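Local coordinates for protein putative oxidoreductase (PDB 3E82) that probably acts as an NAD-dependent oxidoreductase of the Gfo/Idh/MocA family, binding its nucleotide cofactor in a Rossmann-fold domain, at residues 100-111 against 320-331. Sequence-based numbering, arbitrary orientation.
Sequences FTLDMQEARELI and PVEALAVMAVLE
The side chains of M104 and L324, both buried, interlock as reciprocal knobs: M104, a selenomethionine, enters the hole formed by L324, M327, A328 and E331, and L324 that of M104, A107, R108 and I111. Helices 104-111 and 320-331 run antiparallel here, at 172°, their axes 10.0 Å apart. A bend at the end of the M104 chain (chi3 76°) turns CE onto L324 CD1, 3.6 Å away, and the methyl of A328. L324 splits its branches, CD1 lying on A107 CB and CD2 beside R108 CG and NE, the guanidinium of R108 being engaged with E351 in a salt bridge. Selenomethionine M327 passes M104 in the opposite sense; its CE lies 3.6 Å from M104 CG, and its SE makes an oblique Met-aromatic contact with F100, 5.4 Å from the ring centroid. F100 also meets A323 and P320, and beyond the two segments it touches L121 and V123 of the Rossmann sheet. I111 CG1 presses tightly on P320 CB at 3.5 Å.

Polar links gather at the start of helix 104-111. D103 OD1 caps it by accepting from E106 N at 2.9 Å, and T101 OG1 donates to D103 O. One water accepts from M104 N and donates to E331 OE2, each at 2.7 Å. The Rossmann and C-terminal family regions thus meet here through apolar interdigitation, with this water bridging a helix N-terminus to a carboxylate.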
# COMPACT_ATOMS: atom_id res chain seq x y z
N PHE B 100 -18.37 19.25 4.34
CA PHE B 100 -18.49 20.48 5.11
C PHE B 100 -18.93 21.60 4.15
O PHE B 100 -20.00 22.18 4.30
CB PHE B 100 -17.13 20.80 5.73
CG PHE B 100 -17.11 22.01 6.63
CD1 PHE B 100 -15.90 22.52 7.09
CD2 PHE B 100 -18.29 22.65 6.99
CE1 PHE B 100 -15.87 23.65 7.91
CE2 PHE B 100 -18.27 23.78 7.80
CZ PHE B 100 -17.05 24.28 8.25
N THR B 101 -18.07 21.88 3.18
CA THR B 101 -18.32 22.89 2.15
C THR B 101 -17.73 22.32 0.86
O THR B 101 -17.18 21.21 0.85
CB THR B 101 -17.60 24.22 2.46
OG1 THR B 101 -16.20 23.99 2.61
CG2 THR B 101 -18.16 24.85 3.74
N LEU B 102 -17.82 23.07 -0.23
CA LEU B 102 -17.28 22.58 -1.49
C LEU B 102 -15.84 23.04 -1.71
O LEU B 102 -15.12 22.44 -2.51
CB LEU B 102 -18.18 23.00 -2.65
CG LEU B 102 -19.59 22.41 -2.54
CD1 LEU B 102 -20.40 22.77 -3.78
CD2 LEU B 102 -19.50 20.89 -2.39
N ASP B 103 -15.42 24.09 -1.01
CA ASP B 103 -14.04 24.56 -1.12
C ASP B 103 -13.56 25.07 0.23
O ASP B 103 -14.37 25.37 1.11
CB ASP B 103 -13.85 25.63 -2.21
CG ASP B 103 -14.50 26.97 -1.88
OD1 ASP B 103 -14.75 27.27 -0.69
OD2 ASP B 103 -14.73 27.74 -2.83
N MSE B 104 -12.25 25.20 0.39
CA MSE B 104 -11.71 25.63 1.66
C MSE B 104 -11.97 27.06 2.11
O MSE B 104 -12.12 27.30 3.31
CB MSE B 104 -10.22 25.32 1.71
CG MSE B 104 -9.98 23.81 1.70
SE MSE B 104 -8.12 23.37 1.89
CE MSE B 104 -7.94 23.71 3.80
N GLN B 105 -12.05 28.01 1.19
CA GLN B 105 -12.31 29.37 1.64
C GLN B 105 -13.68 29.47 2.32
O GLN B 105 -13.81 30.12 3.34
CB GLN B 105 -12.17 30.39 0.49
CG GLN B 105 -13.33 30.51 -0.47
CD GLN B 105 -13.29 31.84 -1.26
OE1 GLN B 105 -12.27 32.21 -1.84
NE2 GLN B 105 -14.41 32.55 -1.28
N GLU B 106 -14.70 28.81 1.77
CA GLU B 106 -16.02 28.87 2.40
C GLU B 106 -15.98 28.17 3.75
O GLU B 106 -16.64 28.60 4.70
CB GLU B 106 -17.09 28.25 1.50
CG GLU B 106 -17.17 28.90 0.12
CD GLU B 106 -18.61 29.12 -0.35
OE1 GLU B 106 -19.48 28.28 -0.05
OE2 GLU B 106 -18.84 30.14 -1.04
N ALA B 107 -15.21 27.09 3.85
CA ALA B 107 -15.11 26.38 5.13
C ALA B 107 -14.53 27.38 6.14
O ALA B 107 -15.04 27.54 7.24
CB ALA B 107 -14.19 25.17 4.99
N ARG B 108 -13.46 28.07 5.75
CA ARG B 108 -12.84 29.04 6.65
C ARG B 108 -13.81 30.16 7.02
O ARG B 108 -13.81 30.64 8.16
CB ARG B 108 -11.58 29.63 6.02
CG ARG B 108 -10.43 28.64 5.95
CD ARG B 108 -9.11 29.29 5.55
NE ARG B 108 -8.00 28.37 5.75
CZ ARG B 108 -7.42 27.65 4.79
NH1 ARG B 108 -7.84 27.76 3.53
NH2 ARG B 108 -6.44 26.81 5.08
N GLU B 109 -14.64 30.56 6.06
CA GLU B 109 -15.60 31.62 6.32
C GLU B 109 -16.61 31.16 7.36
O GLU B 109 -16.95 31.90 8.27
CB GLU B 109 -16.29 32.05 5.01
CG GLU B 109 -15.31 32.56 3.96
CD GLU B 109 -15.98 33.09 2.70
OE1 GLU B 109 -17.03 32.54 2.29
OE2 GLU B 109 -15.44 34.06 2.11
N LEU B 110 -17.09 29.92 7.23
CA LEU B 110 -18.05 29.37 8.19
C LEU B 110 -17.44 29.28 9.59
O LEU B 110 -18.09 29.62 10.58
CB LEU B 110 -18.55 28.00 7.75
CG LEU B 110 -19.42 28.00 6.49
CD1 LEU B 110 -19.97 26.61 6.23
CD2 LEU B 110 -20.58 29.00 6.66
N ILE B 111 -16.19 28.83 9.68
CA ILE B 111 -15.51 28.73 10.96
C ILE B 111 -15.48 30.11 11.64
O ILE B 111 -15.84 30.24 12.81
CB ILE B 111 -14.07 28.18 10.78
CG1 ILE B 111 -14.14 26.72 10.30
CG2 ILE B 111 -13.30 28.26 12.10
CD1 ILE B 111 -12.78 26.10 9.99
N PRO B 320 -14.75 22.49 13.73
CA PRO B 320 -14.66 22.69 12.28
C PRO B 320 -13.26 22.70 11.68
O PRO B 320 -13.07 22.28 10.54
CB PRO B 320 -15.42 24.01 12.06
CG PRO B 320 -15.34 24.72 13.39
CD PRO B 320 -15.47 23.60 14.39
N VAL B 321 -12.27 23.17 12.44
CA VAL B 321 -10.90 23.19 11.94
C VAL B 321 -10.38 21.77 11.64
O VAL B 321 -9.50 21.59 10.79
CB VAL B 321 -9.96 23.90 12.94
CG1 VAL B 321 -9.79 23.06 14.20
CG2 VAL B 321 -8.62 24.17 12.27
N GLU B 322 -10.93 20.77 12.33
CA GLU B 322 -10.52 19.40 12.09
C GLU B 322 -11.10 18.92 10.78
O GLU B 322 -10.51 18.08 10.11
CB GLU B 322 -10.96 18.49 13.24
CG GLU B 322 -10.38 18.92 14.58
CD GLU B 322 -10.55 17.88 15.67
OE1 GLU B 322 -11.44 17.01 15.55
OE2 GLU B 322 -9.79 17.95 16.65
N ALA B 323 -12.26 19.45 10.42
CA ALA B 323 -12.89 19.08 9.15
C ALA B 323 -12.10 19.78 8.05
O ALA B 323 -11.95 19.25 6.95
CB ALA B 323 -14.35 19.51 9.13
N LEU B 324 -11.61 20.98 8.35
CA LEU B 324 -10.82 21.75 7.40
C LEU B 324 -9.51 21.00 7.10
O LEU B 324 -9.02 20.99 5.96
CB LEU B 324 -10.50 23.14 7.98
CG LEU B 324 -9.73 24.13 7.09
CD1 LEU B 324 -10.64 24.65 5.99
CD2 LEU B 324 -9.21 25.30 7.93
N ALA B 325 -8.94 20.38 8.13
CA ALA B 325 -7.70 19.62 7.99
C ALA B 325 -7.92 18.43 7.04
O ALA B 325 -7.08 18.16 6.20
CB ALA B 325 -7.25 19.12 9.36
N VAL B 326 -9.04 17.74 7.18
CA VAL B 326 -9.37 16.60 6.31
C VAL B 326 -9.45 17.11 4.87
O VAL B 326 -8.92 16.49 3.95
CB VAL B 326 -10.71 15.97 6.70
CG1 VAL B 326 -11.18 15.00 5.61
CG2 VAL B 326 -10.58 15.25 8.04
N MSE B 327 -10.12 18.24 4.69
CA MSE B 327 -10.27 18.81 3.35
C MSE B 327 -8.90 19.13 2.77
O MSE B 327 -8.66 18.91 1.59
CB MSE B 327 -11.13 20.08 3.40
CG MSE B 327 -12.61 19.83 3.67
SE MSE B 327 -13.65 21.49 3.58
CE MSE B 327 -13.15 22.02 1.78
N ALA B 328 -8.00 19.64 3.60
CA ALA B 328 -6.66 19.99 3.15
C ALA B 328 -5.92 18.76 2.62
O ALA B 328 -5.30 18.80 1.55
CB ALA B 328 -5.88 20.62 4.28
N VAL B 329 -6.00 17.66 3.37
CA VAL B 329 -5.35 16.41 2.96
C VAL B 329 -6.02 15.87 1.70
O VAL B 329 -5.36 15.44 0.76
CB VAL B 329 -5.46 15.35 4.09
CG1 VAL B 329 -4.90 14.02 3.60
CG2 VAL B 329 -4.71 15.84 5.33
N LEU B 330 -7.34 15.90 1.71
CA LEU B 330 -8.12 15.42 0.58
C LEU B 330 -7.67 16.12 -0.71
O LEU B 330 -7.37 15.46 -1.70
CB LEU B 330 -9.61 15.70 0.83
CG LEU B 330 -10.60 14.82 0.08
CD1 LEU B 330 -10.54 13.41 0.66
CD2 LEU B 330 -12.02 15.40 0.21
N GLU B 331 -7.60 17.45 -0.68
CA GLU B 331 -7.19 18.21 -1.85
C GLU B 331 -5.71 18.04 -2.18
O GLU B 331 -5.34 17.96 -3.34
CB GLU B 331 -7.51 19.69 -1.63
CG GLU B 331 -9.00 19.92 -1.33
CD GLU B 331 -9.39 21.38 -1.32
OE1 GLU B 331 -8.48 22.24 -1.35
OE2 GLU B 331 -10.61 21.66 -1.28
O HOH W 1 -10.81 24.27 -1.73